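Surface layer protein (Geobacillus stearothermophilus, PDB 2RA1) builds the two-dimensional surface layer that coats the bacterial cell, its N-terminal part probably binding cell-wall polysaccharide to anchor the lattice. Local coordinates at residues L295-T300 with T324-V329; T242-T247 with V289-T294; V329-T334 with K355-N360; P231-V236 with E317-E322; F366-T371 with A394-T399. All coordinates share one frame; numbering follows the deposited sequence.

Interaction 1 of 5, residues L295-T300 with T324-V329; sequences LVDGKT and TYNKPV
The Tyr325 ring lies against the backbone of 295-300, with Val296 C in its plane at the edge and Asp297 N close by, 3.6 Å from Tyr325 CD2. Leu295 adds its CB, 3.8 Å from Tyr325 CD2, and its carbonyl O, which meets Tyr325 CE2 obliquely. Tyr325 CG stands anti to its own N (chi1 174°), which lays the ring alongside the 295-297 backbone. The carboxylate of Asp297 takes Lys327 N from above its plane, OD2 to N 3.1 Å, and one water donates to both Asp297 OD2 and Asn326 OD1. Backbone bonds run from Gly298 N to Tyr325 O and from Tyr325 N to Lys299 O (2.9 Å). Beyond them the Thr300 and Thr324 hydroxyls share a bond, OG1 to OG1 2.8 Å. A type II turn, Val296 to Lys299, thus prolongs the antiparallel pairing of strands 300-305 and 319-324 at the end of an Ig-like beta domain, where the chain leaves for the next domain.

Interaction 2 of 5, residues T242-T247 with V289-T294; sequences TSFKVT and VTLYDT
Phe244 and Val289 make the dense part of this contact, their side chains lying side by side on the buried face of the sheet. Val289 CB sits over one face of the phenyl ring, 3.8 Å from its centroid and offset toward the rim, in a CH-pi contact, and Val289 CG1 comes within 3.5 Å of Phe244 CE2. Phe244 CG is turned between its own N and carbonyl carbon (chi1 68°), which swings the ring across to the Val289 strand. Leu291 CD2 reaches the ring edge, 4.2 Å from Phe244 CE2. The backbones of Phe244 and Val289 form a hydrogen-bonded antiparallel pair, N to O 3.0 Å from Phe244 to Val289 and 2.9 Å in return. The next bond, Leu291 N to Thr242 O, is short and nearly straight (2.7 Å, 177°), although the donor stands above the carbonyl plane.

On the other face Ser243 and Thr290, a non-hydrogen-bonded pair, approach only lightly, and the Ser243 hydroxyl is engaged by Asp240. Toward the solvent side, where 289-294 leaves its strand, a methyl meets backbone: Thr242 CG2 lies 3.8 Å from Asp293 O, beside the exposed Thr294. Ile264 and Phe323 also meet Phe244. Neighbouring antiparallel strands with one hydrophobic face turned to the core are characteristic of an Ig-like beta domain.

Interaction 3 of 5, residues V329-T334 with K355-N360; sequences VPASIT and KDAAGN
A classic beta bulge sets Ala331 and Ser332 together against Lys355, whose carbonyl O accepts both backbone N-H groups. Ala331 N lies 2.7 Å from Lys355 O, in the carbonyl plane, while Ser332 N approaches at a tilt, 2.9 Å from the same atom. Lys355 N returns a bond to Ser332 O, completing the hydrogen-bonded pair. From the bulge itself, Ala331 CB presses on the start of a type I turn, Asp356 to Gly359, coming 3.3 Å from Ala357 N. Water spans the two segments at this end, donating to Val329 O and accepting from Ala357 N (2.8 Å). A second water donates to Asp356 O and is only weakly bonded to Ser332 OG. Asp356 CG falls between its own N and carbonyl carbon (chi1 58°), which folds the carboxylate back over the turn. Asp356 OD1 accepts from Asn360 N (2.7 Å), just after the turn, which is itself closed by Gly359 N to Asp356 O. The paired strands 332-335 and 352-355 form a small antiparallel sheet; Ile333 of this sheet packs on Ala394, and Pro330, just before it, on Val396, both of strand 389-397, while the turn stays at the surface.

Interaction 4 of 5, residues P231-V236 with E317-E322; sequences PKVESV and ETSTNE
First and last strands of the Ig-like domain come together here, Val233 and Val236 of one packing on Ser319 and Asn321 of the other. The strand segments run in nearly the same direction, 27° apart, with axes 6.1 Å apart at closest approach, wider than paired strands stand, and side chains rather than backbone bonds fill the interval. Val233 CG1 lies against the amide of Asn321, 3.3 Å from ND2 and 3.7 Å from CG. Ser319 OG donates to Asn321 OD1 (2.6 Å), a bond that would help fix the amide, though the O/N assignment is uncertain, Asn321 OD1 also lying 2.7 Å from Thr320 O. Ser319 CB rests near Val233 CB. With chi1 at -48°, Asn321 CG is anti to its carbonyl carbon, beside the backbone N, which aims the amide back toward Ser319 and Val233. Farther along, Val236 CG2 wedges against the facing backbone, 3.4 Å from Glu322 O and 3.5 Å from Asn321 O, and also touches Asn321 CB at 3.8 Å.

Glu234 and Ser235 form a classic beta bulge opposite Thr247, and Glu322, directed away from 231-236, forms a salt bridge with Lys267. Val233 and Val236 also touch Thr305 and Val303 of strand 300-305. Outermost strands meeting through apolar and amide side chains, without joining as a sheet, are consistent with the closure of an Ig-like beta-sandwich.

Interaction 5 of 5, residues F366-T371 with A394-T399; sequences FELEFT and ATVKGT
Glu369 and Thr395 form the regular centre of this strand pair: Glu369 N donates to Thr395 O (2.8 Å) and Thr395 N to Glu369 O (2.9 Å), both bonds lying nearly along the carbonyl axis. Lys397 N also donates to Glu367 O, from above the carbonyl plane, where the pairing loosens. On the exposed face Glu369 lies beside Thr395, its CG 3.9 Å from Thr395 CB, and extends until OE2 meets Lys397 CG at 3.2 Å. The Lys397 ammonium goes elsewhere: a bend at chi3 (66°) carries NZ to Glu367 OE2, a 2.9 Å salt bridge reached from above the carboxylate plane, although Glu367 is poorly ordered. Thr395 OG1 is bonded to Thr402 OG1, a few residues later in the same chain.

The opposite face is apolar. Phe370 CE2 rests 3.6 Å from Ala394 CB, Leu368 CD2 lies 4.1 Å from Val396 CG2, and Phe366 CB approaches Val396 CG1. Farther out, Val352 and Val354 of strand 352-355 and Ile333 of strand 332-335 cover this side-chain layer. At the end of the pair Val396 O takes both the N and the OG1 of Thr399, closing a tight turn across the cis peptide before Gly398. One polar and one buried face, the latter packed on a second sheet, are consistent with a small beta-sandwich domain.

Overall arrangement
The five contacts occupy the two beta domains at the C-terminal end of this fragment, whose N-terminal part is helical. Interactions 1, 2 and 4 belong to the Ig-like domain: strands 233-240 and 243-248 are sheet neighbours, so interactions 2 and 4 bond directly, with centres about 15 Å apart. Along the chain interaction 2 lies within the span bounded by interaction 4 and closes before interaction 1 opens, the segments of 1 and 4 alternate, and 3 and then 5 follow. Interaction 1 touches 2 and 4 and shares Val329 with interaction 3, making 324-334 the passage into the next domain. There interactions 3 and 5, centres about 13 Å apart, pack two sheets through Ile333 and Pro330.

Interaction 1 of 5, residues L295-T300 with T324-V329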
# COMPACT_ATOMS: atom_id res chain seq x y z
N LEU A 295 -4.22 -46.87 4.03
CA LEU A 295 -5.48 -46.15 4.04
C LEU A 295 -6.45 -46.78 3.04
O LEU A 295 -6.09 -47.08 1.90
CB LEU A 295 -5.27 -44.67 3.71
CG LEU A 295 -4.27 -43.89 4.57
CD1 LEU A 295 -3.75 -42.64 3.87
CD2 LEU A 295 -4.89 -43.54 5.91
N VAL A 296 -7.70 -46.97 3.49
CA VAL A 296 -8.76 -47.53 2.66
C VAL A 296 -9.46 -46.47 1.81
O VAL A 296 -9.97 -45.47 2.31
CB VAL A 296 -9.80 -48.25 3.55
CG1 VAL A 296 -10.91 -48.84 2.70
CG2 VAL A 296 -9.12 -49.32 4.36
N ASP A 297 -9.49 -46.74 0.51
CA ASP A 297 -10.20 -45.92 -0.45
C ASP A 297 -11.61 -45.59 0.05
O ASP A 297 -12.35 -46.48 0.46
CB ASP A 297 -10.25 -46.68 -1.79
CG ASP A 297 -10.85 -45.86 -2.91
OD1 ASP A 297 -11.03 -46.43 -4.01
OD2 ASP A 297 -11.14 -44.67 -2.71
N GLY A 298 -11.96 -44.31 0.03
CA GLY A 298 -13.29 -43.84 0.39
C GLY A 298 -13.54 -43.67 1.88
O GLY A 298 -14.66 -43.39 2.29
N LYS A 299 -12.50 -43.82 2.69
CA LYS A 299 -12.64 -43.69 4.14
C LYS A 299 -12.16 -42.34 4.66
O LYS A 299 -11.30 -41.70 4.09
CB LYS A 299 -11.91 -44.82 4.87
CG LYS A 299 -12.58 -46.18 4.73
CD LYS A 299 -13.95 -46.16 5.37
CE LYS A 299 -14.96 -47.01 4.62
NZ LYS A 299 -16.36 -46.71 5.07
N THR A 300 -12.75 -41.93 5.78
CA THR A 300 -12.40 -40.67 6.42
C THR A 300 -11.58 -40.97 7.68
O THR A 300 -11.84 -41.95 8.39
CB THR A 300 -13.67 -39.85 6.74
OG1 THR A 300 -14.33 -39.50 5.51
CG2 THR A 300 -13.32 -38.57 7.48
N THR A 324 -10.17 -37.35 3.94
CA THR A 324 -10.84 -38.51 3.39
C THR A 324 -9.97 -38.95 2.26
O THR A 324 -9.54 -38.11 1.46
CB THR A 324 -12.25 -38.15 2.84
OG1 THR A 324 -13.04 -37.56 3.88
CG2 THR A 324 -12.98 -39.39 2.32
N TYR A 325 -9.69 -40.24 2.20
CA TYR A 325 -8.83 -40.79 1.16
C TYR A 325 -9.66 -41.29 -0.02
O TYR A 325 -10.55 -42.11 0.14
CB TYR A 325 -7.95 -41.91 1.71
CG TYR A 325 -7.14 -42.61 0.66
CD1 TYR A 325 -6.27 -41.91 -0.17
CD2 TYR A 325 -7.24 -43.98 0.48
CE1 TYR A 325 -5.53 -42.55 -1.14
CE2 TYR A 325 -6.51 -44.63 -0.49
CZ TYR A 325 -5.66 -43.91 -1.30
OH TYR A 325 -4.94 -44.56 -2.26
N ASN A 326 -9.37 -40.76 -1.21
CA ASN A 326 -10.02 -41.21 -2.43
C ASN A 326 -9.00 -41.52 -3.51
O ASN A 326 -8.24 -40.65 -3.95
CB ASN A 326 -10.99 -40.16 -2.95
CG ASN A 326 -12.17 -39.96 -2.03
OD1 ASN A 326 -12.94 -40.89 -1.77
ND2 ASN A 326 -12.32 -38.74 -1.51
N LYS A 327 -8.98 -42.78 -3.93
CA LYS A 327 -8.14 -43.21 -5.04
C LYS A 327 -8.89 -42.96 -6.35
O LYS A 327 -9.91 -43.61 -6.61
CB LYS A 327 -7.83 -44.69 -4.88
CG LYS A 327 -6.43 -45.06 -5.27
CD LYS A 327 -6.39 -46.31 -6.12
CE LYS A 327 -5.07 -46.37 -6.87
NZ LYS A 327 -4.62 -45.00 -7.27
N PRO A 328 -8.39 -42.02 -7.17
CA PRO A 328 -9.06 -41.67 -8.42
C PRO A 328 -9.27 -42.88 -9.32
O PRO A 328 -8.59 -43.90 -9.17
CB PRO A 328 -8.09 -40.69 -9.08
CG PRO A 328 -7.34 -40.09 -7.94
CD PRO A 328 -7.17 -41.22 -6.96
N VAL A 329 -10.22 -42.77 -10.23
CA VAL A 329 -10.51 -43.85 -11.14
C VAL A 329 -10.22 -43.42 -12.57
O VAL A 329 -11.07 -42.80 -13.22
CB VAL A 329 -11.98 -44.26 -11.02
CG1 VAL A 329 -12.22 -45.62 -11.68
CG2 VAL A 329 -12.37 -44.27 -9.54
O HOH W 1 -13.21 -43.20 -2.72

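Interaction 2 of 5, residues T242-T247 with V289-T294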
# COMPACT_ATOMS: atom_id res chain seq x y z
N THR A 242 -0.48 -44.42 2.02
CA THR A 242 0.28 -44.61 3.26
C THR A 242 0.89 -43.31 3.80
O THR A 242 1.87 -43.35 4.56
CB THR A 242 1.40 -45.64 3.09
OG1 THR A 242 2.21 -45.29 1.97
CG2 THR A 242 0.81 -47.03 2.90
N SER A 243 0.31 -42.18 3.43
CA SER A 243 0.82 -40.90 3.89
C SER A 243 -0.19 -39.78 3.73
O SER A 243 -1.08 -39.84 2.89
CB SER A 243 2.13 -40.54 3.17
OG SER A 243 1.91 -40.36 1.79
N PHE A 244 -0.03 -38.75 4.55
CA PHE A 244 -0.89 -37.58 4.47
C PHE A 244 -0.10 -36.31 4.75
O PHE A 244 0.97 -36.34 5.35
CB PHE A 244 -2.10 -37.70 5.42
CG PHE A 244 -1.75 -37.65 6.88
CD1 PHE A 244 -1.61 -36.45 7.53
CD2 PHE A 244 -1.57 -38.82 7.59
CE1 PHE A 244 -1.28 -36.40 8.88
CE2 PHE A 244 -1.24 -38.80 8.93
CZ PHE A 244 -1.10 -37.59 9.58
N LYS A 245 -0.64 -35.19 4.27
CA LYS A 245 -0.02 -33.88 4.42
C LYS A 245 -0.67 -33.14 5.57
O LYS A 245 -1.89 -33.10 5.69
CB LYS A 245 -0.22 -33.09 3.13
CG LYS A 245 0.36 -31.70 3.14
CD LYS A 245 -0.04 -30.98 1.87
CE LYS A 245 0.68 -29.66 1.68
NZ LYS A 245 0.25 -28.97 0.42
N VAL A 246 0.15 -32.56 6.44
CA VAL A 246 -0.35 -31.64 7.45
C VAL A 246 0.19 -30.23 7.20
O VAL A 246 1.37 -30.05 6.89
CB VAL A 246 0.03 -32.08 8.86
CG1 VAL A 246 1.53 -32.26 8.97
CG2 VAL A 246 -0.49 -31.08 9.90
N THR A 247 -0.68 -29.23 7.33
CA THR A 247 -0.32 -27.83 7.12
C THR A 247 -0.36 -27.00 8.42
O THR A 247 -1.32 -27.09 9.19
CB THR A 247 -1.26 -27.17 6.10
OG1 THR A 247 -1.22 -27.91 4.87
CG2 THR A 247 -0.85 -25.73 5.84
N VAL A 289 3.40 -36.99 6.85
CA VAL A 289 3.35 -38.08 7.80
C VAL A 289 3.14 -39.42 7.09
O VAL A 289 2.17 -39.61 6.35
CB VAL A 289 2.27 -37.86 8.88
CG1 VAL A 289 2.14 -39.08 9.77
CG2 VAL A 289 2.59 -36.62 9.70
N THR A 290 4.08 -40.34 7.29
CA THR A 290 4.04 -41.63 6.64
C THR A 290 3.50 -42.66 7.65
O THR A 290 3.89 -42.66 8.83
CB THR A 290 5.43 -42.03 6.11
OG1 THR A 290 5.86 -41.08 5.12
CG2 THR A 290 5.40 -43.40 5.48
N LEU A 291 2.61 -43.53 7.19
CA LEU A 291 1.99 -44.52 8.05
C LEU A 291 2.58 -45.89 7.78
O LEU A 291 3.02 -46.17 6.66
CB LEU A 291 0.49 -44.56 7.79
CG LEU A 291 -0.19 -43.21 7.93
CD1 LEU A 291 -1.63 -43.25 7.36
CD2 LEU A 291 -0.18 -42.80 9.41
N TYR A 292 2.62 -46.74 8.80
CA TYR A 292 2.89 -48.15 8.61
C TYR A 292 1.69 -48.77 7.93
O TYR A 292 1.81 -49.63 7.06
CB TYR A 292 3.13 -48.84 9.96
CG TYR A 292 4.51 -48.64 10.52
CD1 TYR A 292 4.72 -47.96 11.71
CD2 TYR A 292 5.62 -49.13 9.84
CE1 TYR A 292 5.99 -47.77 12.22
CE2 TYR A 292 6.90 -48.94 10.34
CZ TYR A 292 7.08 -48.26 11.53
OH TYR A 292 8.36 -48.08 12.01
N ASP A 293 0.51 -48.35 8.35
CA ASP A 293 -0.72 -48.97 7.91
C ASP A 293 -1.25 -48.30 6.66
O ASP A 293 -0.84 -47.19 6.31
CB ASP A 293 -1.75 -48.95 9.05
CG ASP A 293 -1.23 -49.64 10.30
OD1 ASP A 293 -1.13 -49.00 11.36
OD2 ASP A 293 -0.89 -50.84 10.21
N THR A 294 -2.15 -48.99 5.99
CA THR A 294 -2.64 -48.58 4.68
C THR A 294 -4.02 -47.95 4.77
O THR A 294 -4.90 -48.43 5.50
CB THR A 294 -2.70 -49.78 3.74
OG1 THR A 294 -1.45 -50.48 3.80
CG2 THR A 294 -2.97 -49.33 2.31

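Interaction 3 of 5, residues V329-T334 with K355-N360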
# COMPACT_ATOMS: atom_id res chain seq x y z
N VAL A 329 -10.22 -42.77 -10.23
CA VAL A 329 -10.51 -43.85 -11.14
C VAL A 329 -10.22 -43.42 -12.57
O VAL A 329 -11.07 -42.80 -13.22
CB VAL A 329 -11.98 -44.26 -11.02
CG1 VAL A 329 -12.22 -45.62 -11.68
CG2 VAL A 329 -12.37 -44.27 -9.54
N PRO A 330 -9.01 -43.73 -13.07
CA PRO A 330 -8.65 -43.49 -14.47
C PRO A 330 -9.66 -44.15 -15.40
O PRO A 330 -9.99 -45.33 -15.23
CB PRO A 330 -7.30 -44.19 -14.61
CG PRO A 330 -6.75 -44.24 -13.22
CD PRO A 330 -7.94 -44.40 -12.32
N ALA A 331 -10.13 -43.41 -16.39
CA ALA A 331 -11.05 -43.97 -17.36
C ALA A 331 -10.46 -43.84 -18.76
O ALA A 331 -10.68 -44.70 -19.61
CB ALA A 331 -12.38 -43.28 -17.29
N SER A 332 -9.74 -42.76 -19.00
CA SER A 332 -9.11 -42.58 -20.30
C SER A 332 -7.68 -42.02 -20.21
O SER A 332 -7.29 -41.40 -19.21
CB SER A 332 -10.00 -41.75 -21.23
OG SER A 332 -9.74 -40.37 -21.11
N ILE A 333 -6.89 -42.26 -21.26
CA ILE A 333 -5.56 -41.71 -21.33
C ILE A 333 -5.19 -41.42 -22.77
O ILE A 333 -5.43 -42.24 -23.65
CB ILE A 333 -4.52 -42.62 -20.66
CG1 ILE A 333 -3.19 -41.87 -20.56
CG2 ILE A 333 -4.36 -43.92 -21.41
CD1 ILE A 333 -2.06 -42.70 -20.05
N THR A 334 -4.62 -40.24 -23.00
CA THR A 334 -4.18 -39.84 -24.33
C THR A 334 -2.90 -39.02 -24.30
O THR A 334 -2.57 -38.40 -23.29
CB THR A 334 -5.25 -39.02 -25.04
OG1 THR A 334 -5.51 -37.84 -24.27
CG2 THR A 334 -6.55 -39.83 -25.16
N LYS A 355 -7.84 -39.02 -17.60
CA LYS A 355 -9.12 -38.51 -17.13
C LYS A 355 -9.97 -39.61 -16.51
O LYS A 355 -9.79 -40.79 -16.83
CB LYS A 355 -9.87 -37.86 -18.29
CG LYS A 355 -9.12 -36.71 -18.88
CD LYS A 355 -9.85 -36.11 -20.05
CE LYS A 355 -9.13 -34.89 -20.56
NZ LYS A 355 -9.84 -34.28 -21.72
N ASP A 356 -10.87 -39.23 -15.61
CA ASP A 356 -11.90 -40.14 -15.10
C ASP A 356 -13.06 -40.16 -16.08
O ASP A 356 -13.03 -39.46 -17.10
CB ASP A 356 -12.39 -39.70 -13.72
CG ASP A 356 -12.96 -38.29 -13.73
OD1 ASP A 356 -13.24 -37.76 -14.83
OD2 ASP A 356 -13.11 -37.70 -12.63
N ALA A 357 -14.10 -40.92 -15.75
CA ALA A 357 -15.22 -41.14 -16.68
C ALA A 357 -15.97 -39.86 -17.06
O ALA A 357 -16.35 -39.67 -18.23
CB ALA A 357 -16.17 -42.17 -16.10
N ALA A 358 -16.17 -38.99 -16.08
CA ALA A 358 -16.73 -37.66 -16.29
C ALA A 358 -15.84 -36.75 -17.17
O ALA A 358 -16.27 -35.67 -17.60
CB ALA A 358 -16.98 -36.99 -14.94
N GLY A 359 -14.60 -37.18 -17.42
CA GLY A 359 -13.73 -36.45 -18.32
C GLY A 359 -12.95 -35.36 -17.61
O GLY A 359 -12.42 -34.45 -18.25
N ASN A 360 -12.91 -35.46 -16.28
CA ASN A 360 -12.03 -34.61 -15.50
C ASN A 360 -10.63 -35.17 -15.49
O ASN A 360 -10.43 -36.38 -15.33
CB ASN A 360 -12.53 -34.50 -14.06
CG ASN A 360 -13.94 -33.97 -13.99
OD1 ASN A 360 -14.23 -32.88 -14.48
ND2 ASN A 360 -14.83 -34.76 -13.39
O HOH W 2 -13.50 -42.67 -13.62
O HOH W 3 -12.78 -40.22 -19.52

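Interaction 4 of 5, residues P231-V236 with E317-E322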
# COMPACT_ATOMS: atom_id res chain seq x y z
N PRO A 231 0.13 -20.37 17.06
CA PRO A 231 0.48 -21.45 16.13
C PRO A 231 -0.68 -22.43 16.01
O PRO A 231 -1.17 -22.93 17.02
CB PRO A 231 1.68 -22.12 16.81
CG PRO A 231 1.58 -21.69 18.25
CD PRO A 231 1.10 -20.28 18.16
N LYS A 232 -1.13 -22.69 14.79
CA LYS A 232 -2.30 -23.52 14.60
C LYS A 232 -2.07 -24.61 13.56
O LYS A 232 -1.25 -24.47 12.66
CB LYS A 232 -3.49 -22.66 14.18
CG LYS A 232 -4.83 -23.25 14.57
CD LYS A 232 -5.40 -22.53 15.77
CE LYS A 232 -5.67 -21.06 15.45
NZ LYS A 232 -4.44 -20.21 15.45
N VAL A 233 -2.79 -25.72 13.72
CA VAL A 233 -2.84 -26.75 12.69
C VAL A 233 -3.96 -26.34 11.77
O VAL A 233 -5.10 -26.18 12.20
CB VAL A 233 -3.17 -28.15 13.27
CG1 VAL A 233 -3.53 -29.11 12.14
CG2 VAL A 233 -2.00 -28.68 14.08
N GLU A 234 -3.62 -26.16 10.50
CA GLU A 234 -4.59 -25.67 9.54
C GLU A 234 -5.35 -26.78 8.82
O GLU A 234 -6.54 -26.64 8.55
CB GLU A 234 -3.92 -24.75 8.52
CG GLU A 234 -4.89 -23.83 7.80
CD GLU A 234 -4.21 -22.98 6.74
OE1 GLU A 234 -4.40 -21.74 6.76
OE2 GLU A 234 -3.49 -23.56 5.90
N SER A 235 -4.68 -27.89 8.51
CA SER A 235 -5.35 -28.91 7.72
C SER A 235 -4.57 -30.19 7.51
O SER A 235 -3.35 -30.25 7.68
CB SER A 235 -5.76 -28.34 6.36
OG SER A 235 -4.61 -28.07 5.55
N VAL A 236 -5.29 -31.23 7.11
CA VAL A 236 -4.67 -32.46 6.70
C VAL A 236 -5.33 -32.96 5.41
O VAL A 236 -6.52 -32.75 5.19
CB VAL A 236 -4.68 -33.52 7.83
CG1 VAL A 236 -3.76 -33.07 8.96
CG2 VAL A 236 -6.11 -33.79 8.34
N GLU A 317 -2.30 -25.68 19.86
CA GLU A 317 -3.34 -26.28 20.67
C GLU A 317 -3.60 -27.71 20.17
O GLU A 317 -3.63 -27.95 18.96
CB GLU A 317 -4.61 -25.44 20.60
CG GLU A 317 -5.40 -25.43 21.90
CD GLU A 317 -4.67 -24.74 23.04
OE1 GLU A 317 -4.17 -23.61 22.83
OE2 GLU A 317 -4.60 -25.31 24.15
N THR A 318 -3.76 -28.66 21.08
CA THR A 318 -4.18 -29.98 20.63
C THR A 318 -5.31 -29.74 19.64
O THR A 318 -6.20 -28.93 19.87
CB THR A 318 -4.59 -30.93 21.76
OG1 THR A 318 -3.46 -31.19 22.60
CG2 THR A 318 -5.09 -32.27 21.19
N SER A 319 -5.24 -30.41 18.50
CA SER A 319 -6.17 -30.13 17.44
C SER A 319 -6.65 -31.41 16.78
O SER A 319 -5.96 -32.43 16.78
CB SER A 319 -5.49 -29.22 16.42
OG SER A 319 -6.33 -28.98 15.32
N THR A 320 -7.85 -31.34 16.24
CA THR A 320 -8.45 -32.47 15.56
C THR A 320 -8.77 -32.03 14.15
O THR A 320 -9.36 -30.97 13.94
CB THR A 320 -9.73 -32.86 16.24
OG1 THR A 320 -9.49 -32.97 17.64
CG2 THR A 320 -10.24 -34.18 15.69
N ASN A 321 -8.34 -32.82 13.18
CA ASN A 321 -8.49 -32.47 11.78
C ASN A 321 -8.63 -33.74 10.97
O ASN A 321 -7.89 -34.70 11.19
CB ASN A 321 -7.28 -31.68 11.30
CG ASN A 321 -6.90 -30.56 12.25
OD1 ASN A 321 -6.67 -30.79 13.44
ND2 ASN A 321 -6.82 -29.35 11.72
N GLU A 322 -9.60 -33.77 10.06
CA GLU A 322 -9.81 -34.98 9.26
C GLU A 322 -9.49 -34.79 7.78
O GLU A 322 -9.35 -33.67 7.28
CB GLU A 322 -11.23 -35.56 9.47
CG GLU A 322 -12.40 -34.59 9.25
CD GLU A 322 -13.77 -35.27 9.35
OE1 GLU A 322 -14.53 -35.22 8.35
OE2 GLU A 322 -14.09 -35.85 10.42

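Interaction 5 of 5, residues F366-T371 with A394-T399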
# COMPACT_ATOMS: atom_id res chain seq x y z
N PHE A 366 -1.80 -41.93 -9.44
CA PHE A 366 -1.72 -43.09 -10.33
C PHE A 366 -0.33 -43.26 -10.91
O PHE A 366 0.42 -42.29 -11.04
CB PHE A 366 -2.72 -42.96 -11.46
CG PHE A 366 -2.46 -41.78 -12.34
CD1 PHE A 366 -1.50 -41.84 -13.34
CD2 PHE A 366 -3.15 -40.60 -12.15
CE1 PHE A 366 -1.24 -40.76 -14.14
CE2 PHE A 366 -2.91 -39.51 -12.95
CZ PHE A 366 -1.95 -39.59 -13.95
N GLU A 367 -0.00 -44.49 -11.29
CA GLU A 367 1.27 -44.78 -11.93
C GLU A 367 1.15 -45.03 -13.44
O GLU A 367 0.13 -45.55 -13.93
CB GLU A 367 1.94 -45.97 -11.25
CG GLU A 367 2.71 -45.60 -9.99
CD GLU A 367 3.37 -46.80 -9.33
OE1 GLU A 367 4.61 -46.96 -9.48
OE2 GLU A 367 2.65 -47.59 -8.67
N LEU A 368 2.20 -44.66 -14.16
CA LEU A 368 2.24 -44.85 -15.60
C LEU A 368 3.32 -45.82 -16.01
O LEU A 368 4.47 -45.70 -15.58
CB LEU A 368 2.52 -43.52 -16.28
CG LEU A 368 1.34 -42.57 -16.31
CD1 LEU A 368 1.80 -41.22 -16.86
CD2 LEU A 368 0.19 -43.19 -17.14
N GLU A 369 2.96 -46.78 -16.87
CA GLU A 369 3.96 -47.65 -17.45
C GLU A 369 3.97 -47.48 -18.96
O GLU A 369 2.93 -47.27 -19.57
CB GLU A 369 3.75 -49.11 -17.03
CG GLU A 369 2.46 -49.73 -17.53
CD GLU A 369 2.18 -51.07 -16.88
OE1 GLU A 369 1.38 -51.85 -17.47
OE2 GLU A 369 2.75 -51.34 -15.80
N PHE A 370 5.17 -47.55 -19.55
CA PHE A 370 5.37 -47.28 -20.98
C PHE A 370 6.03 -48.42 -21.73
O PHE A 370 6.85 -49.15 -21.18
CB PHE A 370 6.26 -46.04 -21.20
CG PHE A 370 5.67 -44.76 -20.69
CD1 PHE A 370 5.97 -44.30 -19.42
CD2 PHE A 370 4.83 -44.01 -21.48
CE1 PHE A 370 5.43 -43.08 -18.94
CE2 PHE A 370 4.27 -42.79 -21.00
CZ PHE A 370 4.58 -42.35 -19.74
N THR A 371 5.67 -48.55 -22.99
CA THR A 371 6.49 -49.30 -23.92
C THR A 371 6.77 -48.39 -25.10
O THR A 371 6.04 -47.43 -25.37
CB THR A 371 5.80 -50.59 -24.41
OG1 THR A 371 4.76 -50.27 -25.33
CG2 THR A 371 5.23 -51.36 -23.23
N ALA A 394 1.35 -45.50 -23.51
CA ALA A 394 1.16 -45.24 -22.10
C ALA A 394 -0.02 -46.07 -21.57
O ALA A 394 -1.11 -46.09 -22.16
CB ALA A 394 0.94 -43.75 -21.86
N THR A 395 0.22 -46.76 -20.46
CA THR A 395 -0.82 -47.53 -19.80
C THR A 395 -0.79 -47.11 -18.34
O THR A 395 0.28 -46.99 -17.75
CB THR A 395 -0.60 -49.05 -19.91
OG1 THR A 395 -0.66 -49.47 -21.27
CG2 THR A 395 -1.68 -49.81 -19.14
N VAL A 396 -1.97 -46.83 -17.77
CA VAL A 396 -2.06 -46.54 -16.35
C VAL A 396 -1.93 -47.85 -15.60
O VAL A 396 -2.77 -48.74 -15.76
CB VAL A 396 -3.40 -45.90 -15.98
CG1 VAL A 396 -3.47 -45.69 -14.48
CG2 VAL A 396 -3.59 -44.60 -16.69
N LYS A 397 -0.89 -47.99 -14.80
CA LYS A 397 -0.67 -49.25 -14.11
C LYS A 397 -1.68 -49.37 -12.97
O LYS A 397 -1.98 -48.38 -12.30
CB LYS A 397 0.76 -49.34 -13.57
CG LYS A 397 1.15 -50.72 -13.08
CD LYS A 397 2.39 -50.67 -12.19
CE LYS A 397 2.12 -49.92 -10.89
NZ LYS A 397 3.12 -50.23 -9.81
N GLY A 398 -2.23 -50.56 -12.75
CA GLY A 398 -2.08 -51.71 -13.62
C GLY A 398 -3.49 -52.05 -14.08
O GLY A 398 -3.95 -53.20 -14.03
N THR A 399 -4.17 -51.00 -14.50
CA THR A 399 -5.51 -51.05 -15.05
C THR A 399 -5.43 -51.37 -16.54
O THR A 399 -4.37 -51.75 -17.04
CB THR A 399 -6.13 -49.68 -14.93
OG1 THR A 399 -5.52 -48.82 -15.89
CG2 THR A 399 -5.89 -49.13 -13.54
O HOH W 4 2.39 -49.15 -21.79